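Local coordinates for K5 lyase (Enterobacteria phage k1-5, PDB 2X3H), which probably cleaves the K5 capsule polysaccharide of its bacterial host as a glycosaminoglycan lyase built like a trimeric viral tail spike, at residues P392-I405 against V419-S431. Numbering follows the deposited sequence.
Sequences PGRRNDLLSSASTI and VVHAPALGQYIGS
Q427 holds the loop 392-405 through both ends of its amide. OE1 accepts from L398 N at 2.9 Å, nearly straight (177°). NE2 donates to D397 OD1 at 3.0 Å, from above the carboxylate plane. L399 N reaches D397 OD1 from the opposite carboxylate face, closing an Asx turn. Q427 CG stands anti to its backbone N (chi1 -173°), and the extended chain carries the amide to the loop.

L398 CD1 sits 3.8 Å from both V420 CG1 and A422 CB. L425 packs its methyls against the loop backbone, CD2 3.6 Å from R395 O and CD1 3.7 Å from D397 N, buried without a partner, and runs antiparallel to P392. L399 and I429 meet tip to tip.

R395 N and NH1 reach P392 O from opposite faces; NH2 bonds A372 O and NH1 also P368 O. D397 OD2 forms a salt bridge with R435 of a second subunit, a strand of which pairs in parallel with Q427-I429. G426 and Q427 face A422 as a G1 bulge after the 3-10 turn 423-425. The loop links strands 386-389 and 405-406 in a late coil of a parallel beta-helix, probably right-handed as in other phage tail spikes.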
loop_
_atom_site.group_PDB
_atom_site.type_symbol
_atom_site.label_atom_id
_atom_site.label_comp_id
_atom_site.label_asym_id
_atom_site.label_seq_id
_atom_site.Cartn_x
_atom_site.Cartn_y
_atom_site.Cartn_z
ATOM N N PRO A 392 -4.989 12.322 -12.551
ATOM C CA PRO A 392 -5.435 12.212 -13.942
ATOM C C PRO A 392 -4.347 12.411 -15.012
ATOM O O PRO A 392 -4.682 12.528 -16.195
ATOM C CB PRO A 392 -6.470 13.341 -14.041
ATOM C CG PRO A 392 -5.917 14.396 -13.151
ATOM C CD PRO A 392 -5.304 13.641 -11.975
ATOM N N GLY A 393 -3.072 12.467 -14.620
ATOM C CA GLY A 393 -2.027 12.814 -15.590
ATOM C C GLY A 393 -2.244 14.250 -16.040
ATOM O O GLY A 393 -2.470 15.123 -15.191
ATOM N N ARG A 394 -2.199 14.501 -17.357
ATOM C CA ARG A 394 -2.436 15.872 -17.870
ATOM C C ARG A 394 -3.894 16.130 -18.237
ATOM O O ARG A 394 -4.228 17.191 -18.771
ATOM C CB ARG A 394 -1.565 16.178 -19.096
ATOM C CG ARG A 394 -0.060 15.990 -18.880
ATOM C CD ARG A 394 0.478 16.877 -17.781
ATOM N NE ARG A 394 1.903 16.639 -17.533
ATOM C CZ ARG A 394 2.373 15.654 -16.771
ATOM N NH1 ARG A 394 1.535 14.807 -16.182
ATOM N NH2 ARG A 394 3.682 15.520 -16.587
ATOM N N ARG A 395 -4.762 15.163 -17.971
ATOM C CA ARG A 395 -6.173 15.324 -18.334
ATOM C C ARG A 395 -6.869 16.295 -17.376
ATOM O O ARG A 395 -6.595 16.298 -16.178
ATOM C CB ARG A 395 -6.895 13.979 -18.312
ATOM C CG ARG A 395 -6.281 12.971 -19.252
ATOM C CD ARG A 395 -6.799 11.558 -18.994
ATOM N NE ARG A 395 -6.034 10.608 -19.793
ATOM C CZ ARG A 395 -4.833 10.129 -19.466
ATOM N NH1 ARG A 395 -4.240 10.493 -18.328
ATOM N NH2 ARG A 395 -4.221 9.272 -20.293
ATOM N N ASN A 396 -7.777 17.101 -17.921
ATOM C CA ASN A 396 -8.564 18.060 -17.127
ATOM C C ASN A 396 -10.025 17.629 -16.942
ATOM O O ASN A 396 -10.764 18.249 -16.173
ATOM C CB ASN A 396 -8.549 19.447 -17.780
ATOM C CG ASN A 396 -7.160 20.062 -17.843
ATOM O OD1 ASN A 396 -6.355 19.905 -16.936
ATOM N ND2 ASN A 396 -6.886 20.780 -18.919
ATOM N N ASP A 397 -10.428 16.563 -17.631
ATOM C CA ASP A 397 -11.829 16.127 -17.666
ATOM C C ASP A 397 -11.837 14.713 -18.227
ATOM O O ASP A 397 -11.344 14.483 -19.329
ATOM C CB ASP A 397 -12.602 17.084 -18.595
ATOM C CG ASP A 397 -14.094 16.761 -18.732
ATOM O OD1 ASP A 397 -14.569 15.682 -18.320
ATOM O OD2 ASP A 397 -14.809 17.619 -19.320
ATOM N N LEU A 398 -12.362 13.751 -17.472
ATOM C CA LEU A 398 -12.323 12.370 -17.942
ATOM C C LEU A 398 -13.344 12.089 -19.036
ATOM O O LEU A 398 -13.367 10.993 -19.575
ATOM C CB LEU A 398 -12.498 11.381 -16.788
ATOM C CG LEU A 398 -11.372 11.275 -15.751
ATOM C CD1 LEU A 398 -11.527 10.007 -14.979
ATOM C CD2 LEU A 398 -9.984 11.342 -16.365
ATOM N N LEU A 399 -14.159 13.090 -19.375
ATOM C CA LEU A 399 -15.239 12.905 -20.342
ATOM C C LEU A 399 -15.039 13.677 -21.643
ATOM O O LEU A 399 -15.814 13.514 -22.587
ATOM C CB LEU A 399 -16.592 13.251 -19.711
ATOM C CG LEU A 399 -17.003 12.354 -18.536
ATOM C CD1 LEU A 399 -18.334 12.847 -17.964
ATOM C CD2 LEU A 399 -17.096 10.896 -18.974
ATOM N N SER A 400 -13.986 14.486 -21.712
ATOM C CA SER A 400 -13.773 15.314 -22.901
ATOM C C SER A 400 -13.410 14.445 -24.099
ATOM O O SER A 400 -13.834 14.733 -25.225
ATOM C CB SER A 400 -12.721 16.400 -22.658
ATOM O OG SER A 400 -11.496 15.843 -22.239
ATOM N N SER A 401 -12.652 13.379 -23.851
ATOM C CA SER A 401 -12.386 12.357 -24.873
ATOM C C SER A 401 -13.300 11.163 -24.651
ATOM O O SER A 401 -13.346 10.627 -23.548
ATOM C CB SER A 401 -10.934 11.886 -24.801
ATOM O OG SER A 401 -10.717 10.761 -25.648
ATOM N N ALA A 402 -14.008 10.722 -25.691
ATOM C CA ALA A 402 -14.854 9.534 -25.546
ATOM C C ALA A 402 -14.011 8.270 -25.357
ATOM O O ALA A 402 -14.539 7.213 -25.016
ATOM C CB ALA A 402 -15.795 9.377 -26.737
ATOM N N SER A 403 -12.703 8.388 -25.565
ATOM C CA SER A 403 -11.792 7.245 -25.433
ATOM C C SER A 403 -11.311 6.970 -24.012
ATOM O O SER A 403 -10.871 5.852 -23.707
ATOM C CB SER A 403 -10.587 7.424 -26.352
ATOM O OG SER A 403 -11.000 7.355 -27.700
ATOM N N THR A 404 -11.397 7.972 -23.140
ATOM C CA THR A 404 -10.887 7.811 -21.776
ATOM C C THR A 404 -11.561 6.648 -21.051
ATOM O O THR A 404 -10.890 5.822 -20.414
ATOM C CB THR A 404 -11.037 9.107 -20.953
ATOM O OG1 THR A 404 -10.397 10.190 -21.656
ATOM C CG2 THR A 404 -10.416 8.945 -19.558
ATOM N N ILE A 405 -12.884 6.587 -21.164
ATOM C CA ILE A 405 -13.641 5.476 -20.585
ATOM C C ILE A 405 -14.316 4.700 -21.705
ATOM O O ILE A 405 -15.310 5.157 -22.271
ATOM C CB ILE A 405 -14.703 5.982 -19.574
ATOM C CG1 ILE A 405 -14.040 6.791 -18.454
ATOM C CG2 ILE A 405 -15.508 4.812 -19.020
ATOM C CD1 ILE A 405 -15.032 7.548 -17.617
ATOM N N VAL A 419 -18.389 2.573 -11.899
ATOM C CA VAL A 419 -18.246 3.932 -11.373
ATOM C C VAL A 419 -16.799 4.374 -11.564
ATOM O O VAL A 419 -15.870 3.585 -11.360
ATOM C CB VAL A 419 -18.594 3.990 -9.869
ATOM C CG1 VAL A 419 -18.264 5.379 -9.276
ATOM C CG2 VAL A 419 -20.063 3.606 -9.639
ATOM N N VAL A 420 -16.614 5.631 -11.963
ATOM C CA VAL A 420 -15.270 6.226 -12.039
ATOM C C VAL A 420 -15.236 7.567 -11.301
ATOM O O VAL A 420 -16.077 8.425 -11.566
ATOM C CB VAL A 420 -14.844 6.459 -13.501
ATOM C CG1 VAL A 420 -13.437 7.072 -13.573
ATOM C CG2 VAL A 420 -14.910 5.143 -14.281
ATOM N N HIS A 421 -14.283 7.722 -10.378
ATOM C CA HIS A 421 -14.018 9.029 -9.730
ATOM C C HIS A 421 -12.644 9.551 -10.116
ATOM O O HIS A 421 -11.709 8.770 -10.265
ATOM C CB HIS A 421 -14.016 8.878 -8.208
ATOM C CG HIS A 421 -15.361 8.613 -7.610
ATOM N ND1 HIS A 421 -15.579 8.681 -6.252
ATOM C CD2 HIS A 421 -16.553 8.302 -8.172
ATOM C CE1 HIS A 421 -16.847 8.402 -6.000
ATOM N NE2 HIS A 421 -17.461 8.177 -7.145
ATOM N N ALA A 422 -12.524 10.874 -10.235
ATOM C CA ALA A 422 -11.218 11.547 -10.398
ATOM C C ALA A 422 -11.198 12.751 -9.456
ATOM O O ALA A 422 -11.512 13.881 -9.870
ATOM C CB ALA A 422 -11.025 11.997 -11.823
ATOM N N PRO A 423 -10.850 12.511 -8.179
ATOM C CA PRO A 423 -10.964 13.554 -7.147
ATOM C C PRO A 423 -10.170 14.846 -7.446
ATOM O O PRO A 423 -10.653 15.924 -7.120
ATOM C CB PRO A 423 -10.474 12.854 -5.869
ATOM C CG PRO A 423 -10.651 11.360 -6.156
ATOM C CD PRO A 423 -10.368 11.228 -7.631
ATOM N N ALA A 424 -8.986 14.759 -8.065
ATOM C CA ALA A 424 -8.218 15.984 -8.373
ATOM C C ALA A 424 -8.974 16.910 -9.306
ATOM O O ALA A 424 -8.759 18.135 -9.306
ATOM C CB ALA A 424 -6.857 15.649 -8.982
ATOM N N LEU A 425 -9.843 16.316 -10.121
ATOM C CA LEU A 425 -10.670 17.056 -11.077
ATOM C C LEU A 425 -12.038 17.401 -10.502
ATOM O O LEU A 425 -12.885 17.969 -11.203
ATOM C CB LEU A 425 -10.890 16.202 -12.331
ATOM C CG LEU A 425 -9.616 15.789 -13.086
ATOM C CD1 LEU A 425 -9.959 14.991 -14.350
ATOM C CD2 LEU A 425 -8.725 17.009 -13.428
ATOM N N GLY A 426 -12.295 16.972 -9.270
ATOM C CA GLY A 426 -13.610 17.171 -8.674
ATOM C C GLY A 426 -14.714 16.431 -9.412
ATOM O O GLY A 426 -15.867 16.852 -9.372
ATOM N N GLN A 427 -14.374 15.305 -10.056
ATOM C CA GLN A 427 -15.276 14.664 -11.022
ATOM C C GLN A 427 -15.715 13.288 -10.549
ATOM O O GLN A 427 -14.878 12.419 -10.314
ATOM C CB GLN A 427 -14.579 14.533 -12.379
ATOM C CG GLN A 427 -15.465 14.032 -13.482
ATOM C CD GLN A 427 -14.859 14.283 -14.842
ATOM O OE1 GLN A 427 -13.634 14.337 -14.986
ATOM N NE2 GLN A 427 -15.712 14.439 -15.849
ATOM N N TYR A 428 -17.032 13.106 -10.428
ATOM C CA TYR A 428 -17.624 11.873 -9.896
ATOM C C TYR A 428 -18.618 11.329 -10.912
ATOM O O TYR A 428 -19.638 11.978 -11.195
ATOM C CB TYR A 428 -18.280 12.158 -8.527
ATOM C CG TYR A 428 -17.271 12.751 -7.571
ATOM C CD1 TYR A 428 -16.380 11.938 -6.876
ATOM C CD2 TYR A 428 -17.166 14.134 -7.410
ATOM C CE1 TYR A 428 -15.420 12.475 -6.033
ATOM C CE2 TYR A 428 -16.207 14.687 -6.561
ATOM C CZ TYR A 428 -15.338 13.859 -5.878
ATOM O OH TYR A 428 -14.374 14.380 -5.018
ATOM N N ILE A 429 -18.297 10.173 -11.502
ATOM C CA ILE A 429 -19.077 9.636 -12.624
ATOM C C ILE A 429 -19.716 8.307 -12.255
ATOM O O ILE A 429 -19.067 7.257 -12.289
ATOM C CB ILE A 429 -18.227 9.475 -13.925
ATOM C CG1 ILE A 429 -17.415 10.751 -14.190
ATOM C CG2 ILE A 429 -19.131 9.154 -15.113
ATOM C CD1 ILE A 429 -16.261 10.559 -15.170
ATOM N N GLY A 430 -21.001 8.365 -11.913
ATOM C CA GLY A 430 -21.752 7.159 -11.548
ATOM C C GLY A 430 -21.889 6.935 -10.053
ATOM O O GLY A 430 -21.022 7.331 -9.262
ATOM N N SER A 431 -23.001 6.318 -9.656
ATOM C CA SER A 431 -23.154 5.849 -8.279
ATOM C C SER A 431 -23.965 4.566 -8.266
ATOM O O SER A 431 -25.015 4.501 -8.904
ATOM C CB SER A 431 -23.892 6.886 -7.417
ATOM O OG SER A 431 -24.263 6.276 -6.182
#